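Local coordinates for protein putative mRNA interferase YoeB (Agrobacterium tumefaciens, PDB 6N90) that probably acts as the ribonuclease toxin of a YoeB-family type II toxin-antitoxin system, cleaving mRNA, at residues 57-68 against 79-88. Residues are numbered along the deposited sequence; the frame is centred on the assembly and turned at random.
Sequences SRRITAEHRFVY and LEVIQCRFHY
With CG beside its backbone N (chi1 -62°), H64 turns its ring so that ND1 accepts the F86 N-H close to the ring plane. That bond is short, 2.8 Å from F86 N to H64 ND1, and nearly straight at 167°. R65 N in turn donates to F86 O at 2.9 Å, so the F86 backbone is gripped at both N and O. A similar first torsion and a bend at chi2 bring the R65 guanidinium to A62 O, oblique to the H87 and Y88 rings; NH2 donates to A62 O at 3.2 Å, in the guanidinium plane. R65 NH1 gives a hydrogen to a water that also bonds Y88 OH. H87 NE2 reaches E63 OE1 at 2.9 Å, but bent (130°) and from above the carboxylate plane. Further in, a classic beta bulge interrupts the antiparallel hairpin: I82 and Q83 both face V67, whose O accepts I82 N at 2.8 Å. F66 lies across V81, CE1 to CG2 3.9 Å, on the sheet face that also carries C84, against which helix 7-19 packs. The contact thus joins hairpin 64-73/76-84 to the C-terminal tail, which probably contributes to the active site, as in YoeB relatives; H87 and Y88 are held more lightly than F86.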
ATOM      1  N   SER A  57      -3.117  17.434   1.857  1.00 22.37           N
ATOM      2  CA  SER A  57      -2.078  17.139   2.811  1.00 24.31           C
ATOM      3  C   SER A  57      -2.554  17.079   4.258  1.00 24.30           C
ATOM      4  O   SER A  57      -3.387  17.841   4.627  1.00 28.54           O
ATOM      5  CB  SER A  57      -0.990  18.187   2.681  1.00 25.29           C
ATOM      6  OG  SER A  57       0.020  18.015   3.608  1.00 30.21           O
ATOM      7  N   ARG A  58      -2.071  16.123   5.028  1.00 22.56           N
ATOM      8  CA  ARG A  58      -2.335  16.071   6.456  1.00 24.48           C
ATOM      9  C   ARG A  58      -1.016  15.958   7.227  1.00 26.15           C
ATOM     10  O   ARG A  58      -0.011  15.459   6.708  1.00 22.17           O
ATOM     11  CB  ARG A  58      -3.239  14.887   6.803  1.00 23.61           C
ATOM     12  CG  ARG A  58      -4.616  14.948   6.199  1.00 22.57           C
ATOM     13  CD  ARG A  58      -5.316  13.576   6.333  1.00 21.58           C
ATOM     14  NE  ARG A  58      -6.583  13.543   5.618  1.00 20.11           N
ATOM     15  CZ  ARG A  58      -7.759  13.336   6.203  1.00 21.24           C
ATOM     16  NH1 ARG A  58      -7.823  13.120   7.526  1.00 20.26           N
ATOM     17  NH2 ARG A  58      -8.859  13.307   5.457  1.00 20.62           N
ATOM     18  N   ARG A  59      -1.036  16.426   8.467  1.00 25.19           N
ATOM     19  CA  ARG A  59       0.120  16.334   9.345  1.00 28.49           C
ATOM     20  C   ARG A  59       0.319  14.938   9.919  1.00 26.03           C
ATOM     21  O   ARG A  59      -0.574  14.375  10.539  1.00 29.06           O
ATOM     22  CB  ARG A  59      -0.020  17.326  10.501  1.00 31.48           C
ATOM     23  CG  ARG A  59       0.184  18.768  10.110  1.00 39.24           C
ATOM     24  CD  ARG A  59       1.265  19.406  10.960  1.00 46.67           C
ATOM     25  NE  ARG A  59       0.922  19.437  12.379  1.00 47.73           N
ATOM     26  CZ  ARG A  59       1.486  20.264  13.251  1.00 54.90           C
ATOM     27  NH1 ARG A  59       2.409  21.126  12.837  1.00 54.05           N
ATOM     28  NH2 ARG A  59       1.126  20.237  14.530  1.00 57.88           N
ATOM     29  N   ILE A  60       1.510  14.386   9.743  1.00 25.02           N
ATOM     30  CA  ILE A  60       1.921  13.245  10.538  1.00 25.64           C
ATOM     31  C   ILE A  60       2.538  13.807  11.814  1.00 26.60           C
ATOM     32  O   ILE A  60       2.117  13.482  12.921  1.00 28.01           O
ATOM     33  CB  ILE A  60       2.929  12.363   9.791  1.00 24.44           C
ATOM     34  CG1 ILE A  60       2.439  12.060   8.377  1.00 22.29           C
ATOM     35  CG2 ILE A  60       3.225  11.061  10.550  1.00 23.78           C
ATOM     36  CD1 ILE A  60       3.530  11.325   7.547  1.00 23.29           C
ATOM     37  N   THR A  61       3.580  14.614  11.633  1.00 30.25           N
ATOM     38  CA  THR A  61       4.123  15.475  12.688  1.00 30.06           C
ATOM     39  C   THR A  61       4.353  16.855  12.090  1.00 29.19           C
ATOM     40  O   THR A  61       4.031  17.074  10.929  1.00 28.42           O
ATOM     41  CB  THR A  61       5.437  14.941  13.260  1.00 29.26           C
ATOM     42  OG1 THR A  61       6.446  14.938  12.237  1.00 30.18           O
ATOM     43  CG2 THR A  61       5.246  13.544  13.780  1.00 29.45           C
ATOM     44  N   ALA A  62       4.924  17.780  12.860  1.00 32.05           N
ATOM     45  CA  ALA A  62       5.169  19.122  12.336  1.00 35.33           C
ATOM     46  C   ALA A  62       6.127  19.067  11.144  1.00 36.15           C
ATOM     47  O   ALA A  62       5.999  19.848  10.195  1.00 39.97           O
ATOM     48  CB  ALA A  62       5.715  20.029  13.421  1.00 36.99           C
ATOM     49  N   GLU A  63       7.065  18.123  11.182  1.00 33.24           N
ATOM     50  CA  GLU A  63       8.100  18.034  10.153  1.00 32.53           C
ATOM     51  C   GLU A  63       7.778  17.058   9.019  1.00 30.54           C
ATOM     52  O   GLU A  63       8.515  16.993   8.034  1.00 24.80           O
ATOM     53  CB  GLU A  63       9.440  17.642  10.781  1.00 38.81           C
ATOM     54  CG  GLU A  63      10.116  18.750  11.594  1.00 44.57           C
ATOM     55  CD  GLU A  63      10.215  20.078  10.849  1.00 45.87           C
ATOM     56  OE1 GLU A  63      10.508  20.073   9.628  1.00 38.21           O
ATOM     57  OE2 GLU A  63      10.016  21.134  11.493  1.00 55.40           O
ATOM     58  N   HIS A  64       6.684  16.308   9.140  1.00 22.64           N
ATOM     59  CA  HIS A  64       6.409  15.271   8.143  1.00 23.04           C
ATOM     60  C   HIS A  64       4.969  15.276   7.722  1.00 21.75           C
ATOM     61  O   HIS A  64       4.074  15.202   8.574  1.00 23.17           O
ATOM     62  CB  HIS A  64       6.781  13.883   8.684  1.00 20.25           C
ATOM     63  CG  HIS A  64       8.238  13.741   8.998  1.00 22.23           C
ATOM     64  ND1 HIS A  64       9.197  13.649   8.017  1.00 21.15           N
ATOM     65  CD2 HIS A  64       8.896  13.698  10.181  1.00 23.14           C
ATOM     66  CE1 HIS A  64      10.392  13.552   8.582  1.00 24.21           C
ATOM     67  NE2 HIS A  64      10.236  13.579   9.892  1.00 23.01           N
ATOM     68  N   ARG A  65       4.751  15.321   6.411  1.00 19.12           N
ATOM     69  CA  ARG A  65       3.400  15.443   5.882  1.00 20.49           C
ATOM     70  C   ARG A  65       2.998  14.246   5.025  1.00 20.06           C
ATOM     71  O   ARG A  65       3.836  13.572   4.391  1.00 19.55           O
ATOM     72  CB  ARG A  65       3.262  16.739   5.066  1.00 24.78           C
ATOM     73  CG  ARG A  65       3.653  18.001   5.836  1.00 26.67           C
ATOM     74  CD  ARG A  65       2.990  18.070   7.217  1.00 31.33           C
ATOM     75  NE  ARG A  65       3.521  19.167   8.028  1.00 35.68           N
ATOM     76  CZ  ARG A  65       2.903  20.333   8.183  1.00 40.79           C
ATOM     77  NH1 ARG A  65       1.726  20.532   7.605  1.00 45.74           N
ATOM     78  NH2 ARG A  65       3.445  21.286   8.933  1.00 41.06           N
ATOM     79  N   PHE A  66       1.698  13.976   5.055  1.00 19.12           N
ATOM     80  CA  PHE A  66       1.071  12.883   4.322  1.00 18.62           C
ATOM     81  C   PHE A  66       0.319  13.551   3.188  1.00 18.51           C
ATOM     82  O   PHE A  66      -0.672  14.237   3.429  1.00 18.78           O
ATOM     83  CB  PHE A  66       0.148  12.075   5.277  1.00 18.13           C
ATOM     84  CG  PHE A  66      -0.702  11.000   4.610  1.00 18.62           C
ATOM     85  CD1 PHE A  66      -0.185   9.749   4.342  1.00 19.56           C
ATOM     86  CD2 PHE A  66      -2.043  11.240   4.318  1.00 20.40           C
ATOM     87  CE1 PHE A  66      -0.966   8.756   3.769  1.00 19.56           C
ATOM     88  CE2 PHE A  66      -2.833  10.254   3.715  1.00 19.77           C
ATOM     89  CZ  PHE A  66      -2.287   9.010   3.445  1.00 18.14           C
ATOM     90  N   VAL A  67       0.821  13.382   1.966  1.00 17.39           N
ATOM     91  CA  VAL A  67       0.197  13.990   0.795  1.00 17.40           C
ATOM     92  C   VAL A  67      -0.483  12.893  -0.032  1.00 16.09           C
ATOM     93  O   VAL A  67       0.089  11.828  -0.291  1.00 16.92           O
ATOM     94  CB  VAL A  67       1.232  14.772  -0.048  1.00 19.92           C
ATOM     95  CG1 VAL A  67       0.541  15.460  -1.258  1.00 22.41           C
ATOM     96  CG2 VAL A  67       1.944  15.809   0.819  1.00 19.78           C
ATOM     97  N   TYR A  68      -1.717  13.164  -0.445  1.00 18.31           N
ATOM     98  CA  TYR A  68      -2.537  12.138  -1.075  1.00 18.15           C
ATOM     99  C   TYR A  68      -3.561  12.753  -2.001  1.00 19.24           C
ATOM    100  O   TYR A  68      -3.765  13.973  -2.013  1.00 19.91           O
ATOM    101  CB  TYR A  68      -3.265  11.310   0.005  1.00 17.67           C
ATOM    102  CG  TYR A  68      -4.234  12.171   0.795  1.00 17.89           C
ATOM    103  CD1 TYR A  68      -3.786  12.999   1.827  1.00 18.66           C
ATOM    104  CD2 TYR A  68      -5.595  12.160   0.503  1.00 19.74           C
ATOM    105  CE1 TYR A  68      -4.668  13.800   2.540  1.00 20.05           C
ATOM    106  CE2 TYR A  68      -6.480  12.937   1.217  1.00 18.11           C
ATOM    107  CZ  TYR A  68      -6.012  13.764   2.223  1.00 19.66           C
ATOM    108  OH  TYR A  68      -6.909  14.553   2.917  1.00 21.31           O
ATOM    109  N   LEU A  79      -7.187   5.802  -3.129  1.00 17.39           N
ATOM    110  CA  LEU A  79      -6.419   6.823  -2.446  1.00 18.36           C
ATOM    111  C   LEU A  79      -4.990   6.638  -2.895  1.00 18.34           C
ATOM    112  O   LEU A  79      -4.438   5.557  -2.736  1.00 16.86           O
ATOM    113  CB  LEU A  79      -6.511   6.693  -0.920  1.00 18.58           C
ATOM    114  CG  LEU A  79      -5.877   7.859  -0.152  1.00 24.23           C
ATOM    115  CD1 LEU A  79      -6.604   8.086   1.156  1.00 29.56           C
ATOM    116  CD2 LEU A  79      -4.420   7.578   0.128  1.00 24.83           C
ATOM    117  N   GLU A  80      -4.407   7.691  -3.458  1.00 16.53           N
ATOM    118  CA  GLU A  80      -3.025   7.642  -3.936  1.00 20.15           C
ATOM    119  C   GLU A  80      -2.165   8.367  -2.932  1.00 18.30           C
ATOM    120  O   GLU A  80      -2.384   9.555  -2.692  1.00 17.36           O
ATOM    121  CB  GLU A  80      -2.869   8.329  -5.296  1.00 24.40           C
ATOM    122  CG  GLU A  80      -3.285   7.557  -6.524  1.00 29.39           C
ATOM    123  CD  GLU A  80      -3.171   8.426  -7.770  1.00 36.96           C
ATOM    124  OE1 GLU A  80      -2.307   8.134  -8.626  1.00 39.13           O
ATOM    125  OE2 GLU A  80      -3.944   9.403  -7.882  1.00 45.13           O
ATOM    126  N   VAL A  81      -1.179   7.680  -2.357  1.00 18.48           N
ATOM    127  CA  VAL A  81      -0.231   8.339  -1.466  1.00 19.09           C
ATOM    128  C   VAL A  81       0.990   8.800  -2.252  1.00 19.58           C
ATOM    129  O   VAL A  81       1.686   7.987  -2.860  1.00 19.77           O
ATOM    130  CB  VAL A  81       0.228   7.411  -0.334  1.00 19.00           C
ATOM    131  CG1 VAL A  81       1.221   8.154   0.614  1.00 18.22           C
ATOM    132  CG2 VAL A  81      -0.978   6.851   0.395  1.00 20.43           C
ATOM    133  N   ILE A  82       1.245  10.102  -2.209  1.00 22.30           N
ATOM    134  CA  ILE A  82       2.319  10.738  -2.951  1.00 24.66           C
ATOM    135  C   ILE A  82       3.559  10.894  -2.083  1.00 22.59           C
ATOM    136  O   ILE A  82       4.685  10.732  -2.561  1.00 19.99           O
ATOM    137  CB  ILE A  82       1.865  12.120  -3.485  1.00 29.38           C
ATOM    138  CG1 ILE A  82       0.535  11.971  -4.219  1.00 33.56           C
ATOM    139  CG2 ILE A  82       2.912  12.729  -4.398  1.00 35.82           C
ATOM    140  CD1 ILE A  82       0.558  10.931  -5.309  1.00 33.09           C
ATOM    141  N   GLN A  83       3.349  11.200  -0.806  1.00 19.83           N
ATOM    142  CA  GLN A  83       4.457  11.374   0.138  1.00 21.32           C
ATOM    143  C   GLN A  83       4.019  11.006   1.560  1.00 19.01           C
ATOM    144  O   GLN A  83       2.865  11.206   1.908  1.00 17.12           O
ATOM    145  CB  GLN A  83       4.969  12.834   0.051  1.00 24.13           C
ATOM    146  CG  GLN A  83       5.385  13.514   1.341  1.00 29.63           C
ATOM    147  CD  GLN A  83       5.690  14.999   1.131  1.00 33.04           C
ATOM    148  OE1 GLN A  83       5.692  15.502  -0.005  1.00 33.86           O
ATOM    149  NE2 GLN A  83       5.931  15.707   2.223  1.00 35.47           N
ATOM    150  N   CYS A  84       4.915  10.469   2.386  1.00 17.36           N
ATOM    151  CA  CYS A  84       4.601  10.271   3.799  1.00 18.14           C
ATOM    152  C   CYS A  84       5.843  10.563   4.660  1.00 18.89           C
ATOM    153  O   CYS A  84       6.132   9.880   5.656  1.00 19.06           O
ATOM    154  CB  CYS A  84       4.066   8.845   4.055  1.00 19.12           C
ATOM    155  SG  CYS A  84       5.275   7.538   3.783  1.00 20.28           S
ATOM    156  N   ARG A  85       6.566  11.604   4.257  1.00 19.18           N
ATOM    157  CA  ARG A  85       7.813  12.002   4.900  1.00 19.55           C
ATOM    158  C   ARG A  85       8.181  13.404   4.411  1.00 19.52           C
ATOM    159  O   ARG A  85       7.966  13.717   3.247  1.00 19.17           O
ATOM    160  CB  ARG A  85       8.925  11.000   4.572  1.00 20.03           C
ATOM    161  CG  ARG A  85      10.188  11.132   5.425  1.00 20.96           C
ATOM    162  CD  ARG A  85      11.144   9.991   5.094  1.00 21.44           C
ATOM    163  NE  ARG A  85      12.451  10.155   5.723  1.00 22.37           N
ATOM    164  CZ  ARG A  85      13.574   9.617   5.249  1.00 19.61           C
ATOM    165  NH1 ARG A  85      13.560   8.891   4.144  1.00 20.49           N
ATOM    166  NH2 ARG A  85      14.718   9.821   5.878  1.00 21.79           N
ATOM    167  N   PHE A  86       8.711  14.228   5.309  1.00 18.32           N
ATOM    168  CA  PHE A  86       9.169  15.593   5.008  1.00 20.93           C
ATOM    169  C   PHE A  86       8.037  16.581   4.722  1.00 25.95           C
ATOM    170  O   PHE A  86       6.860  16.214   4.667  1.00 22.72           O
ATOM    171  CB  PHE A  86      10.147  15.595   3.823  1.00 19.64           C
ATOM    172  CG  PHE A  86      11.327  14.690   4.025  1.00 18.64           C
ATOM    173  CD1 PHE A  86      12.142  14.839   5.142  1.00 20.08           C
ATOM    174  CD2 PHE A  86      11.620  13.703   3.101  1.00 18.36           C
ATOM    175  CE1 PHE A  86      13.220  14.006   5.333  1.00 19.42           C
ATOM    176  CE2 PHE A  86      12.693  12.867   3.287  1.00 20.05           C
ATOM    177  CZ  PHE A  86      13.489  13.013   4.414  1.00 20.68           C
ATOM    178  N   HIS A  87       8.404  17.850   4.551  1.00 27.77           N
ATOM    179  CA  HIS A  87       7.438  18.868   4.121  1.00 32.65           C
ATOM    180  C   HIS A  87       7.091  18.705   2.638  1.00 35.42           C
ATOM    181  O   HIS A  87       7.862  18.097   1.891  1.00 34.08           O
ATOM    182  CB  HIS A  87       7.981  20.268   4.408  1.00 38.71           C
ATOM    183  CG  HIS A  87       7.942  20.635   5.860  1.00 44.63           C
ATOM    184  ND1 HIS A  87       6.815  21.139   6.467  1.00 50.43           N
ATOM    185  CD2 HIS A  87       8.895  20.565   6.824  1.00 45.86           C
ATOM    186  CE1 HIS A  87       7.071  21.365   7.747  1.00 50.81           C
ATOM    187  NE2 HIS A  87       8.324  21.027   7.986  1.00 50.49           N
ATOM    188  N   TYR A  88       5.950  19.276   2.232  1.00 30.00           N
ATOM    189  CA  TYR A  88       5.213  18.910   0.999  1.00 30.00           C
ATOM    190  C   TYR A  88       6.012  18.432  -0.200  1.00 30.00           C
ATOM    191  O   TYR A  88       5.408  18.064  -1.224  1.00 30.00           O
ATOM    192  CB  TYR A  88       4.343  20.088   0.517  1.00 30.00           C
ATOM    193  CG  TYR A  88       3.293  20.461   1.516  1.00 30.00           C
ATOM    194  CD1 TYR A  88       2.787  19.493   2.347  1.00 30.00           C
ATOM    195  CD2 TYR A  88       2.780  21.764   1.619  1.00 30.00           C
ATOM    196  CE1 TYR A  88       1.866  19.781   3.275  1.00 30.00           C
ATOM    197  CE2 TYR A  88       1.794  22.068   2.579  1.00 30.00           C
ATOM    198  CZ  TYR A  88       1.342  21.045   3.391  1.00 30.00           C
ATOM    199  OH  TYR A  88       0.382  21.215   4.359  1.00 30.00           O
TER
HETATM  200  O   HOH W   1      -0.267  19.422   6.098  1.00 31.84           O